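Local coordinates for anopheles Plasmodium-responsive Leucine-rich repeat protein 1B (Anopheles gambiae, PDB 4XGO), which probably takes part in the mosquito's response to Plasmodium and interacts with LRIM1; this piece is its leucine-rich repeat domain, at residues A[226-231]-A[249-254]; A[262-267]-A[285-290]; A[274-279]-A[294-299]; A[320-325]-A[337-342]. All coordinates share one frame; numbering follows the deposited sequence.

Contact 1. Residues A[226-231]-A[249-254]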
loop_
_atom_site.group_PDB
_atom_site.type_symbol
_atom_site.label_atom_id
_atom_site.label_comp_id
_atom_site.label_asym_id
_atom_site.label_seq_id
_atom_site.Cartn_x
_atom_site.Cartn_y
_atom_site.Cartn_z
ATOM N N GLN A 226 36.086 -10.878 -11.748
ATOM C CA GLN A 226 37.284 -10.296 -11.168
ATOM C C GLN A 226 37.097 -9.954 -9.683
ATOM O O GLN A 226 38.056 -9.980 -8.912
ATOM C CB GLN A 226 37.664 -9.056 -11.980
ATOM C CG GLN A 226 37.538 -9.303 -13.481
ATOM C CD GLN A 226 38.389 -8.374 -14.308
ATOM O OE1 GLN A 226 38.063 -7.200 -14.475
ATOM N NE2 GLN A 226 39.489 -8.896 -14.832
ATOM N N ARG A 227 35.865 -9.659 -9.273
ATOM C CA ARG A 227 35.642 -9.140 -7.929
ATOM C C ARG A 227 34.349 -9.583 -7.243
ATOM O O ARG A 227 33.916 -8.941 -6.285
ATOM C CB ARG A 227 35.733 -7.611 -7.957
ATOM C CG ARG A 227 35.343 -6.970 -9.276
ATOM C CD ARG A 227 35.348 -5.455 -9.159
ATOM N NE ARG A 227 34.187 -4.891 -9.840
ATOM C CZ ARG A 227 33.527 -3.799 -9.451
ATOM N NH1 ARG A 227 33.908 -3.103 -8.370
ATOM N NH2 ARG A 227 32.464 -3.403 -10.153
ATOM N N LEU A 228 33.778 -10.702 -7.680
ATOM C CA LEU A 228 32.538 -11.187 -7.097
ATOM C C LEU A 228 32.716 -11.488 -5.609
ATOM O O LEU A 228 33.651 -12.202 -5.221
ATOM C CB LEU A 228 32.055 -12.429 -7.833
ATOM C CG LEU A 228 30.693 -12.975 -7.404
ATOM C CD1 LEU A 228 29.547 -12.044 -7.780
ATOM C CD2 LEU A 228 30.470 -14.348 -8.000
ATOM N N GLU A 229 31.839 -10.914 -4.789
ATOM C CA GLU A 229 31.875 -11.092 -3.331
ATOM C C GLU A 229 30.687 -11.874 -2.781
ATOM O O GLU A 229 30.834 -12.623 -1.811
ATOM C CB GLU A 229 31.937 -9.746 -2.615
ATOM C CG GLU A 229 33.263 -9.018 -2.787
ATOM C CD GLU A 229 33.301 -7.697 -2.050
ATOM O OE1 GLU A 229 32.587 -7.560 -1.029
ATOM O OE2 GLU A 229 34.040 -6.795 -2.509
ATOM N N ARG A 230 29.508 -11.696 -3.367
ATOM C CA ARG A 230 28.295 -12.306 -2.811
ATOM C C ARG A 230 27.453 -12.899 -3.926
ATOM O O ARG A 230 27.115 -12.213 -4.901
ATOM C CB ARG A 230 27.483 -11.271 -2.020
ATOM C CG ARG A 230 28.311 -10.536 -0.979
ATOM C CD ARG A 230 27.446 -9.609 -0.165
ATOM N NE ARG A 230 28.208 -8.989 0.909
ATOM C CZ ARG A 230 29.041 -7.956 0.758
ATOM N NH1 ARG A 230 29.254 -7.396 -0.435
ATOM N NH2 ARG A 230 29.670 -7.472 1.832
ATOM N N LEU A 231 27.133 -14.186 -3.768
ATOM C CA LEU A 231 26.336 -14.934 -4.730
ATOM C C LEU A 231 25.190 -15.621 -3.995
ATOM O O LEU A 231 25.400 -16.487 -3.118
ATOM C CB LEU A 231 27.204 -15.963 -5.475
ATOM C CG LEU A 231 26.454 -16.937 -6.385
ATOM C CD1 LEU A 231 25.779 -16.214 -7.535
ATOM C CD2 LEU A 231 27.392 -18.001 -6.913
ATOM N N PRO A 249 38.812 -15.536 -5.472
ATOM C CA PRO A 249 39.381 -15.171 -4.163
ATOM C C PRO A 249 38.579 -14.117 -3.395
ATOM O O PRO A 249 38.652 -14.071 -2.165
ATOM C CB PRO A 249 40.779 -14.631 -4.510
ATOM C CG PRO A 249 40.988 -14.908 -5.961
ATOM C CD PRO A 249 39.633 -15.016 -6.576
ATOM N N THR A 250 37.812 -13.306 -4.119
ATOM C CA THR A 250 36.978 -12.269 -3.525
ATOM C C THR A 250 35.655 -12.792 -2.949
ATOM O O THR A 250 35.005 -12.080 -2.190
ATOM C CB THR A 250 36.665 -11.154 -4.555
ATOM O OG1 THR A 250 36.314 -11.744 -5.818
ATOM C CG2 THR A 250 37.868 -10.241 -4.753
ATOM N N LEU A 251 35.266 -14.030 -3.270
ATOM C CA LEU A 251 33.946 -14.529 -2.865
ATOM C C LEU A 251 33.860 -14.817 -1.380
ATOM O O LEU A 251 34.608 -15.651 -0.851
ATOM C CB LEU A 251 33.556 -15.788 -3.647
ATOM C CG LEU A 251 32.097 -16.239 -3.506
ATOM C CD1 LEU A 251 31.134 -15.241 -4.140
ATOM C CD2 LEU A 251 31.908 -17.579 -4.170
ATOM N N LYS A 252 32.932 -14.148 -0.704
ATOM C CA LYS A 252 32.806 -14.344 0.728
ATOM C C LYS A 252 31.430 -14.773 1.213
ATOM O O LYS A 252 31.323 -15.274 2.326
ATOM C CB LYS A 252 33.327 -13.131 1.496
ATOM C CG LYS A 252 32.619 -11.831 1.234
ATOM C CD LYS A 252 33.404 -10.707 1.892
ATOM C CE LYS A 252 32.585 -9.436 2.002
ATOM N NZ LYS A 252 33.288 -8.434 2.849
ATOM N N VAL A 253 30.408 -14.638 0.375
ATOM C CA VAL A 253 29.069 -15.089 0.721
ATOM C C VAL A 253 28.546 -16.004 -0.392
ATOM O O VAL A 253 28.564 -15.626 -1.553
ATOM C CB VAL A 253 28.106 -13.924 0.896
ATOM C CG1 VAL A 253 26.699 -14.418 1.164
ATOM C CG2 VAL A 253 28.576 -12.996 2.012
ATOM N N LEU A 254 28.098 -17.186 0.001
ATOM C CA LEU A 254 27.493 -18.150 -0.920
ATOM C C LEU A 254 26.261 -18.747 -0.278
ATOM O O LEU A 254 26.357 -19.479 0.715
ATOM C CB LEU A 254 28.497 -19.243 -1.291
ATOM C CG LEU A 254 28.033 -20.270 -2.331
ATOM C CD1 LEU A 254 27.644 -19.552 -3.620
ATOM C CD2 LEU A 254 29.122 -21.311 -2.595
HETATM O O HOH W 1 32.676 -5.853 2.159
#

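Contact 2. Residues A[262-267]-A[285-290]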
loop_
_atom_site.group_PDB
_atom_site.type_symbol
_atom_site.label_atom_id
_atom_site.label_comp_id
_atom_site.label_asym_id
_atom_site.label_seq_id
_atom_site.Cartn_x
_atom_site.Cartn_y
_atom_site.Cartn_z
ATOM N N MET A 262 21.779 -32.663 -3.490
ATOM C CA MET A 262 22.313 -33.909 -2.949
ATOM C C MET A 262 23.810 -33.829 -2.667
ATOM O O MET A 262 24.309 -34.552 -1.818
ATOM C CB MET A 262 22.000 -35.077 -3.886
ATOM C CG MET A 262 20.514 -35.266 -4.080
ATOM S SD MET A 262 20.105 -36.811 -4.912
ATOM C CE MET A 262 20.650 -36.517 -6.564
ATOM N N TRP A 263 24.527 -32.950 -3.365
ATOM C CA TRP A 263 25.943 -32.771 -3.112
ATOM C C TRP A 263 26.409 -31.414 -3.608
ATOM O O TRP A 263 25.799 -30.830 -4.485
ATOM C CB TRP A 263 26.798 -33.869 -3.750
ATOM C CG TRP A 263 26.706 -34.036 -5.232
ATOM C CD1 TRP A 263 27.414 -33.363 -6.188
ATOM C CD2 TRP A 263 25.905 -34.991 -5.923
ATOM N NE1 TRP A 263 27.090 -33.839 -7.446
ATOM C CE2 TRP A 263 26.159 -34.837 -7.304
ATOM C CE3 TRP A 263 24.988 -35.957 -5.508
ATOM C CZ2 TRP A 263 25.511 -35.607 -8.281
ATOM C CZ3 TRP A 263 24.342 -36.727 -6.481
ATOM C CH2 TRP A 263 24.608 -36.549 -7.846
ATOM N N VAL A 264 27.510 -30.960 -3.021
ATOM C CA VAL A 264 28.233 -29.783 -3.459
ATOM C C VAL A 264 29.706 -30.170 -3.488
ATOM O O VAL A 264 30.406 -30.083 -2.487
ATOM C CB VAL A 264 27.999 -28.592 -2.522
ATOM C CG1 VAL A 264 28.735 -27.367 -3.039
ATOM C CG2 VAL A 264 26.510 -28.293 -2.419
ATOM N N GLU A 265 30.145 -30.647 -4.640
ATOM C CA GLU A 265 31.514 -31.110 -4.845
ATOM C C GLU A 265 32.390 -29.900 -5.145
ATOM O O GLU A 265 31.938 -28.950 -5.764
ATOM C CB GLU A 265 31.576 -32.123 -6.007
ATOM C CG GLU A 265 30.965 -33.478 -5.635
ATOM C CD GLU A 265 30.564 -34.373 -6.809
ATOM O OE1 GLU A 265 30.031 -35.474 -6.523
ATOM O OE2 GLU A 265 30.743 -34.004 -7.991
ATOM N N HIS A 266 33.636 -29.963 -4.699
ATOM C CA HIS A 266 34.605 -28.897 -4.942
ATOM C C HIS A 266 36.022 -29.380 -4.664
ATOM O O HIS A 266 36.226 -30.375 -3.954
ATOM C CB HIS A 266 34.296 -27.674 -4.070
ATOM C CG HIS A 266 34.276 -27.966 -2.599
ATOM N ND1 HIS A 266 35.408 -27.916 -1.811
ATOM C CD2 HIS A 266 33.264 -28.333 -1.777
ATOM C CE1 HIS A 266 35.091 -28.227 -0.567
ATOM N NE2 HIS A 266 33.796 -28.487 -0.520
ATOM N N ASN A 267 37.012 -28.696 -5.223
ATOM C CA ASN A 267 38.401 -29.025 -4.876
ATOM C C ASN A 267 38.730 -28.603 -3.437
ATOM O O ASN A 267 37.996 -27.817 -2.825
ATOM C CB ASN A 267 39.417 -28.497 -5.905
ATOM C CG ASN A 267 39.242 -27.033 -6.231
ATOM O OD1 ASN A 267 38.801 -26.233 -5.406
ATOM N ND2 ASN A 267 39.608 -26.668 -7.453
ATOM N N VAL A 285 24.103 -35.231 1.916
ATOM C CA VAL A 285 24.465 -36.386 2.747
ATOM C C VAL A 285 25.907 -36.274 3.253
ATOM O O VAL A 285 26.199 -36.508 4.444
ATOM C CB VAL A 285 24.270 -37.692 1.938
ATOM C CG1 VAL A 285 24.790 -38.918 2.698
ATOM C CG2 VAL A 285 22.805 -37.854 1.554
ATOM N N THR A 286 26.817 -35.968 2.336
ATOM C CA THR A 286 28.201 -35.713 2.684
ATOM C C THR A 286 28.623 -34.382 2.072
ATOM O O THR A 286 28.138 -33.985 1.031
ATOM C CB THR A 286 29.147 -36.849 2.221
ATOM O OG1 THR A 286 29.222 -36.888 0.790
ATOM C CG2 THR A 286 28.660 -38.185 2.724
ATOM N N PHE A 287 29.545 -33.719 2.739
ATOM C CA PHE A 287 30.085 -32.451 2.289
ATOM C C PHE A 287 31.406 -32.242 3.024
ATOM O O PHE A 287 31.549 -32.669 4.164
ATOM C CB PHE A 287 29.107 -31.321 2.628
ATOM C CG PHE A 287 29.593 -29.967 2.224
ATOM C CD1 PHE A 287 29.715 -29.633 0.890
ATOM C CD2 PHE A 287 29.953 -29.034 3.189
ATOM C CE1 PHE A 287 30.178 -28.374 0.519
ATOM C CE2 PHE A 287 30.427 -27.787 2.827
ATOM C CZ PHE A 287 30.528 -27.452 1.497
ATOM N N LYS A 288 32.367 -31.600 2.372
ATOM C CA LYS A 288 33.693 -31.415 2.941
ATOM C C LYS A 288 34.095 -29.950 2.939
ATOM O O LYS A 288 33.766 -29.214 2.022
ATOM C CB LYS A 288 34.727 -32.197 2.136
ATOM C CG LYS A 288 34.504 -33.698 2.156
ATOM C CD LYS A 288 35.516 -34.414 1.277
ATOM C CE LYS A 288 35.533 -35.899 1.571
ATOM N NZ LYS A 288 36.253 -36.659 0.508
ATOM N N LEU A 289 34.816 -29.555 3.986
ATOM C CA LEU A 289 35.509 -28.275 4.021
ATOM C C LEU A 289 36.919 -28.513 4.572
ATOM O O LEU A 289 37.161 -29.488 5.282
ATOM C CB LEU A 289 34.770 -27.273 4.911
ATOM C CG LEU A 289 33.407 -26.725 4.475
ATOM C CD1 LEU A 289 32.851 -25.827 5.571
ATOM C CD2 LEU A 289 33.491 -25.964 3.157
ATOM N N SER A 290 37.845 -27.626 4.230
ATOM C CA SER A 290 39.181 -27.644 4.833
ATOM C C SER A 290 39.115 -26.978 6.214
ATOM O O SER A 290 38.035 -26.632 6.689
ATOM C CB SER A 290 40.175 -26.909 3.938
ATOM O OG SER A 290 40.027 -25.510 4.101
HETATM O O HOH W 2 26.270 -35.663 -0.627
HETATM O O HOH W 3 28.872 -32.731 -1.233
HETATM O O HOH W 4 32.114 -31.421 -0.662
#

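Contact 3. Residues A[274-279]-A[294-299]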
loop_
_atom_site.group_PDB
_atom_site.type_symbol
_atom_site.label_atom_id
_atom_site.label_comp_id
_atom_site.label_asym_id
_atom_site.label_seq_id
_atom_site.Cartn_x
_atom_site.Cartn_y
_atom_site.Cartn_z
ATOM N N LEU A 274 35.549 -18.198 1.939
ATOM C CA LEU A 274 34.167 -17.875 2.292
ATOM C C LEU A 274 34.058 -17.507 3.753
ATOM O O LEU A 274 34.694 -18.123 4.595
ATOM C CB LEU A 274 33.224 -19.059 2.045
ATOM C CG LEU A 274 32.915 -19.402 0.601
ATOM C CD1 LEU A 274 31.975 -20.590 0.609
ATOM C CD2 LEU A 274 32.300 -18.227 -0.148
ATOM N N GLN A 275 33.234 -16.513 4.040
ATOM C CA GLN A 275 32.857 -16.189 5.410
ATOM C C GLN A 275 31.461 -16.664 5.776
ATOM O O GLN A 275 31.192 -16.981 6.944
ATOM C CB GLN A 275 32.965 -14.674 5.617
ATOM C CG GLN A 275 34.392 -14.189 5.444
ATOM C CD GLN A 275 34.521 -12.683 5.509
ATOM O OE1 GLN A 275 33.684 -11.995 6.092
ATOM N NE2 GLN A 275 35.569 -12.161 4.892
ATOM N N TYR A 276 30.561 -16.696 4.788
ATOM C CA TYR A 276 29.179 -17.078 5.021
ATOM C C TYR A 276 28.793 -18.118 3.970
ATOM O O TYR A 276 28.918 -17.867 2.770
ATOM C CB TYR A 276 28.267 -15.868 4.920
ATOM C CG TYR A 276 28.628 -14.770 5.889
ATOM C CD1 TYR A 276 29.617 -13.850 5.580
ATOM C CD2 TYR A 276 28.000 -14.678 7.119
ATOM C CE1 TYR A 276 29.958 -12.838 6.469
ATOM C CE2 TYR A 276 28.332 -13.680 8.021
ATOM C CZ TYR A 276 29.311 -12.763 7.692
ATOM O OH TYR A 276 29.651 -11.760 8.581
ATOM N N LEU A 277 28.375 -19.296 4.437
ATOM C CA LEU A 277 27.994 -20.378 3.536
ATOM C C LEU A 277 26.715 -20.974 4.064
ATOM O O LEU A 277 26.689 -21.476 5.199
ATOM C CB LEU A 277 29.089 -21.440 3.496
ATOM C CG LEU A 277 28.811 -22.714 2.672
ATOM C CD1 LEU A 277 28.520 -22.364 1.232
ATOM C CD2 LEU A 277 30.006 -23.651 2.745
ATOM N N TYR A 278 25.650 -20.896 3.264
ATOM C CA TYR A 278 24.341 -21.370 3.680
ATOM C C TYR A 278 23.926 -22.600 2.883
ATOM O O TYR A 278 23.678 -22.492 1.675
ATOM C CB TYR A 278 23.296 -20.285 3.519
ATOM C CG TYR A 278 23.691 -19.002 4.218
ATOM C CD1 TYR A 278 23.637 -18.906 5.600
ATOM C CD2 TYR A 278 24.140 -17.921 3.502
ATOM C CE1 TYR A 278 24.023 -17.730 6.252
ATOM C CE2 TYR A 278 24.511 -16.733 4.128
ATOM C CZ TYR A 278 24.447 -16.649 5.502
ATOM O OH TYR A 278 24.847 -15.460 6.120
ATOM N N LEU A 279 23.851 -23.748 3.573
ATOM C CA LEU A 279 23.484 -25.029 2.950
ATOM C C LEU A 279 22.201 -25.620 3.484
ATOM O O LEU A 279 21.803 -26.737 3.091
ATOM C CB LEU A 279 24.606 -26.046 3.135
ATOM C CG LEU A 279 25.962 -25.661 2.581
ATOM C CD1 LEU A 279 26.963 -26.739 2.931
ATOM C CD2 LEU A 279 25.879 -25.424 1.077
ATOM N N THR A 294 38.396 -18.628 8.324
ATOM C CA THR A 294 37.673 -17.486 7.753
ATOM C C THR A 294 36.147 -17.573 7.933
ATOM O O THR A 294 35.456 -16.555 7.886
ATOM C CB THR A 294 38.008 -17.334 6.249
ATOM O OG1 THR A 294 39.427 -17.444 6.067
ATOM C CG2 THR A 294 37.547 -15.995 5.711
ATOM N N LEU A 295 35.627 -18.777 8.154
ATOM C CA LEU A 295 34.176 -19.003 8.176
ATOM C C LEU A 295 33.518 -18.439 9.440
ATOM O O LEU A 295 33.912 -18.794 10.548
ATOM C CB LEU A 295 33.898 -20.504 8.052
ATOM C CG LEU A 295 32.516 -20.949 7.590
ATOM C CD1 LEU A 295 32.167 -20.396 6.221
ATOM C CD2 LEU A 295 32.489 -22.471 7.566
ATOM N N LYS A 296 32.544 -17.548 9.265
ATOM C CA LYS A 296 31.813 -16.919 10.362
ATOM C C LYS A 296 30.418 -17.481 10.590
ATOM O O LYS A 296 29.938 -17.506 11.730
ATOM C CB LYS A 296 31.635 -15.423 10.101
ATOM C CG LYS A 296 32.912 -14.603 9.962
ATOM C CD LYS A 296 32.651 -13.162 10.400
ATOM C CE LYS A 296 33.238 -12.124 9.463
ATOM N NZ LYS A 296 34.717 -12.236 9.317
ATOM N N ASN A 297 29.726 -17.853 9.509
ATOM C CA ASN A 297 28.398 -18.422 9.617
ATOM C C ASN A 297 28.235 -19.538 8.586
ATOM O O ASN A 297 28.504 -19.351 7.402
ATOM C CB ASN A 297 27.312 -17.358 9.460
ATOM C CG ASN A 297 25.960 -17.828 9.974
ATOM O OD1 ASN A 297 25.784 -19.004 10.298
ATOM N ND2 ASN A 297 24.995 -16.915 10.044
ATOM N N LEU A 298 27.844 -20.707 9.076
ATOM C CA LEU A 298 27.645 -21.890 8.247
ATOM C C LEU A 298 26.314 -22.465 8.659
ATOM O O LEU A 298 26.107 -22.735 9.847
ATOM C CB LEU A 298 28.746 -22.923 8.516
ATOM C CG LEU A 298 28.643 -24.302 7.853
ATOM C CD1 LEU A 298 28.760 -24.184 6.339
ATOM C CD2 LEU A 298 29.726 -25.234 8.362
ATOM N N THR A 299 25.396 -22.659 7.718
ATOM C CA THR A 299 24.128 -23.293 8.062
ATOM C C THR A 299 24.022 -24.659 7.393
ATOM O O THR A 299 24.398 -24.830 6.236
ATOM C CB THR A 299 22.919 -22.426 7.721
ATOM O OG1 THR A 299 22.869 -22.185 6.304
ATOM C CG2 THR A 299 22.992 -21.107 8.481
#

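Contact 4. Residues A[320-325]-A[337-342]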
loop_
_atom_site.group_PDB
_atom_site.type_symbol
_atom_site.label_atom_id
_atom_site.label_comp_id
_atom_site.label_asym_id
_atom_site.label_seq_id
_atom_site.Cartn_x
_atom_site.Cartn_y
_atom_site.Cartn_z
ATOM N N PRO A 320 31.874 -22.027 16.917
ATOM C CA PRO A 320 30.834 -21.002 16.842
ATOM C C PRO A 320 30.271 -20.715 15.443
ATOM O O PRO A 320 29.244 -20.044 15.333
ATOM N N ALA A 321 30.928 -21.216 14.396
ATOM C CA ALA A 321 30.530 -20.930 13.007
ATOM C C ALA A 321 29.179 -21.547 12.602
ATOM O O ALA A 321 28.469 -20.986 11.773
ATOM C CB ALA A 321 31.622 -21.382 12.045
ATOM N N VAL A 322 28.819 -22.696 13.171
ATOM C CA VAL A 322 27.495 -23.274 12.895
ATOM C C VAL A 322 26.437 -22.503 13.684
ATOM O O VAL A 322 26.454 -22.496 14.904
ATOM C CB VAL A 322 27.419 -24.805 13.165
ATOM C CG1 VAL A 322 27.589 -25.145 14.644
ATOM C CG2 VAL A 322 26.105 -25.366 12.642
ATOM N N HIS A 323 25.534 -21.832 12.976
ATOM C CA HIS A 323 24.514 -21.001 13.623
ATOM C C HIS A 323 23.106 -21.554 13.476
ATOM O O HIS A 323 22.132 -20.825 13.724
ATOM C CB HIS A 323 24.559 -19.572 13.081
ATOM C CG HIS A 323 25.664 -18.744 13.656
ATOM N ND1 HIS A 323 25.460 -17.479 14.167
ATOM C CD2 HIS A 323 26.982 -19.006 13.812
ATOM C CE1 HIS A 323 26.609 -16.993 14.602
ATOM N NE2 HIS A 323 27.549 -17.901 14.400
ATOM N N ASP A 324 22.976 -22.824 13.073
ATOM C CA ASP A 324 21.656 -23.423 13.047
ATOM C C ASP A 324 21.628 -24.833 13.580
ATOM O O ASP A 324 22.669 -25.436 13.857
ATOM C CB ASP A 324 21.005 -23.300 11.660
ATOM C CG ASP A 324 21.588 -24.248 10.623
ATOM O OD1 ASP A 324 22.686 -24.823 10.806
ATOM O OD2 ASP A 324 20.917 -24.372 9.576
ATOM N N ALA A 325 20.415 -25.325 13.776
ATOM C CA ALA A 325 20.196 -26.650 14.345
ATOM C C ALA A 325 18.893 -27.225 13.860
ATOM O O ALA A 325 17.986 -26.484 13.481
ATOM C CB ALA A 325 20.145 -26.560 15.863
ATOM N N HIS A 337 25.747 -32.501 17.705
ATOM C CA HIS A 337 25.898 -31.044 17.835
ATOM C C HIS A 337 24.700 -30.269 17.284
ATOM O O HIS A 337 24.849 -29.270 16.565
ATOM C CB HIS A 337 27.202 -30.563 17.193
ATOM C CG HIS A 337 28.429 -31.074 17.885
ATOM N ND1 HIS A 337 29.157 -32.144 17.413
ATOM C CD2 HIS A 337 29.042 -30.675 19.022
ATOM C CE1 HIS A 337 30.172 -32.380 18.228
ATOM N NE2 HIS A 337 30.125 -31.501 19.213
ATOM N N GLY A 338 23.509 -30.742 17.625
ATOM C CA GLY A 338 22.291 -30.071 17.236
ATOM C C GLY A 338 21.787 -30.323 15.821
ATOM O O GLY A 338 20.780 -29.738 15.426
ATOM N N LEU A 339 22.466 -31.188 15.073
ATOM C CA LEU A 339 22.102 -31.462 13.664
ATOM C C LEU A 339 21.845 -32.950 13.445
ATOM O O LEU A 339 22.597 -33.796 13.935
ATOM C CB LEU A 339 23.226 -30.990 12.741
ATOM C CG LEU A 339 23.376 -29.470 12.666
ATOM C CD1 LEU A 339 24.797 -29.102 12.259
ATOM C CD2 LEU A 339 22.361 -28.852 11.714
ATOM N N CYS A 340 20.801 -33.283 12.685
ATOM C CA CYS A 340 20.420 -34.684 12.498
ATOM C C CYS A 340 21.392 -35.419 11.593
ATOM O O CYS A 340 21.807 -34.889 10.559
ATOM C CB CYS A 340 19.035 -34.804 11.871
ATOM S SG CYS A 340 17.763 -34.126 12.934
ATOM N N CYS A 341 21.735 -36.644 11.959
ATOM C CA CYS A 341 22.536 -37.469 11.085
ATOM C C CYS A 341 22.296 -38.939 11.355
ATOM O O CYS A 341 21.866 -39.328 12.446
ATOM C CB CYS A 341 24.028 -37.128 11.223
ATOM S SG CYS A 341 24.752 -37.602 12.827
ATOM N N LYS A 342 22.594 -39.750 10.347
ATOM C CA LYS A 342 22.423 -41.200 10.421
ATOM C C LYS A 342 23.781 -41.862 10.408
ATOM O O LYS A 342 24.646 -41.501 9.615
ATOM C CB LYS A 342 21.596 -41.665 9.228
ATOM C CG LYS A 342 21.303 -43.159 9.172
ATOM C CD LYS A 342 20.497 -43.464 7.929
ATOM C CE LYS A 342 20.109 -44.931 7.848
ATOM N NZ LYS A 342 19.705 -45.249 6.445
HETATM O O HOH W 5 23.598 -26.648 16.466
#

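Contact 1. Residues A[226-231]-A[249-254]
Two successive rungs of the leucine-rich repeat solenoid meet here: Arg230-Leu231 pairs in parallel with Val253-Leu254 on the repeat's beta face, with the turns before them alongside. The leucines at the start and end of each rung point inward and pair with their counterparts side by side. Leu231 CD2 sits 3.6 Å from Leu254 CD1, and Leu251 CD1 reaches under the backbone of Glu229 to within 4.0 Å of Leu228 CG. Between these pairs Glu229 O is gripped twice, by Lys252 N at 2.8 Å and by Val253 N at 3.0 Å. Leu231 N returns a bond to Val253 O. At the entry to the rung, Thr250 OG1 donates to Leu228 O over 2.8 Å, standing well above the carbonyl plane; its chi1 of 44° tucks the hydroxyl between its own backbone N and carbonyl carbon. On the outer face Arg230 and Lys252 run out alongside each other, with Lys252 CE over one face of the guanidinium, 3.5 Å from Arg230 NH2. The Glu229 carboxylate lies close to both and probably eases their like charges. A water accepts a hydrogen bond from Lys252 NZ and a weak one from Arg230 NH2, while Arg230 NH1 forms a salt bridge with Asp206. Strand 206-208 flanks the pair through Val207, touching Leu228 and Leu231; strand 276-278 follows, its Tyr276 and Leu277 packed on Val253 and Leu254.

Contact 2. Residues A[262-267]-A[285-290]
His266 and Phe287 make the dense end of this contact, where the convex side of one solenoid coil meets the next. His266 NE2 donates to Lys288 O at 2.6 Å, with the oxygen in the imidazole plane, although the N-H is bent to 134°. The other ring nitrogen, ND1, bonds to Asn267 O at 2.8 Å, and the two bonds together fix the rotation of the ring. A chi1 of 58° sets His266 CG between its backbone N and carbonyl carbon and turns NE2 toward the neighbouring coil. The rings of His266 and Phe287 meet obliquely, planes 59° apart; Phe287 CE1 comes 3.8 Å from His266 NE2 and 3.7 Å from Val264 CB, while Val264 O approaches the edge of the phenyl ring. Leu313, Phe271 and Leu279 pack against Phe287 from outside the two segments.

Along Met262 to Val264 the backbones lie too far apart to pair and waters bridge them; at His266 the gap is wider still and the imidazole spans it. One water links Met262 O to Thr286 N, near the exposed side chains of Met262 and Val285. The next donates to Thr286 O and accepts from Val264 N at 2.9 Å. In the middle of the contact, a third donates to Val264 O at 2.8 Å and accepts from Lys288 N. Both imidazole nitrogens act as donors, consistent with a protonated His266, while three waters, not direct backbone bonds, link strand 263-266 to the loop 285-290.

Contact 3. Residues A[274-279]-A[294-299]
Chi1 values both near -55° swing the rings of Tyr276 and Tyr278 away from their own carbonyl carbons, and each meets a residue of the strand 297-299 on the outer face. Asn297, its CG turned to the far side from the backbone N (chi1 -163°), brings CB to 3.6 Å from Tyr276 CD2 and lays its amide near the edge of the Tyr278 ring, the two planes 76° apart. Thr299 OG1 lies in the plane of that ring, 3.4 Å from Tyr278 CD1, and is hydrogen-bonded to Asp280. Lys296 CB lies over one face of Tyr276, and CE comes 3.7 Å from Tyr276 OH; the chain bends so that NZ makes a weak bond to Gln275 OE1 at 3.4 Å.

Below these side chains the parallel strands of the repeat are stitched together. Gln275 O accepts two bonds, from Lys296 N at 2.7 Å and from Asn297 N. Leu277 N bonds to Asn297 O at 3.0 Å, Leu277 O receives Thr299 N, and Leu279 N closes on Thr299 O at 2.9 Å. On the inner face Leu277 and Leu298 lie side by side, Leu277 CD2 3.8 Å from Leu298 CD1. The last two repeat strands thus have two chemistries: buried leucine methyls inward, and outward a polar, aromatic face of tyrosine, asparagine and threonine, partly covered by the loop that carries His323 and Asp324.

Contact 4. Residues A[320-325]-A[337-342]
Van der Waals contact carries most of this join, and Leu339 provides it. Its two methyls divide the work. CD1 makes the apolar contact, meeting Val322 CG2 at 4.0 Å, where the two side chains run antiparallel alongside each other. CD2 rests instead on the backbone of the other segment, 4.0 Å from Asp324 O and 4.1 Å from Ala325 CA. With chi1 near -70°, Leu339 CG is turned away from its own carbonyl carbon, and the branch reaches the loop 320-325.

A second kind of contact sets a methyl against a carbonyl oxygen: Ala325 CB rests 3.3 Å from Gly338 O.

The polar part goes through water. One molecule donates to Asp324 O at 3.0 Å and to His337 O at 2.9 Å, tying two carbonyls that cannot bond to each other. The Asp324 carboxylate is directed away, to Ser301 OG and Leu300 N just past the last repeat strand.

Two disulfides, Cys341 with Cys307 and Cys340 with Cys329, secure the strand 339-342 in this C-terminal cap. Leu310 and Phe314 of helix 307-316 pack on Leu339, and strands 305-306 and 334-336 border 339-342 on its two sides.

Contacts 1, 2 and 3 are partly buried, each with an inner apolar side and a more open one; contact 4 is at the surface, in the C-terminal cap. Contacts 1 and 3 are the same kind of rung, parallel strand pairing over leucines, and they adjoin: Lys252 O of contact 1 probably accepts from Gln275 N and Tyr276 N of contact 3. Contact 2 lies on the other side of the coils, bridged largely by water; its Phe287 and Leu289 reach inward to Leu277, Leu279 and Leu295 of contact 3, sharing one hydrophobic interior. Contact 4 meets contact 3 where Ala321 O takes a probable bond from Leu298 N. Charged side chains mark contact 1, aromatic ones contacts 2 and 3.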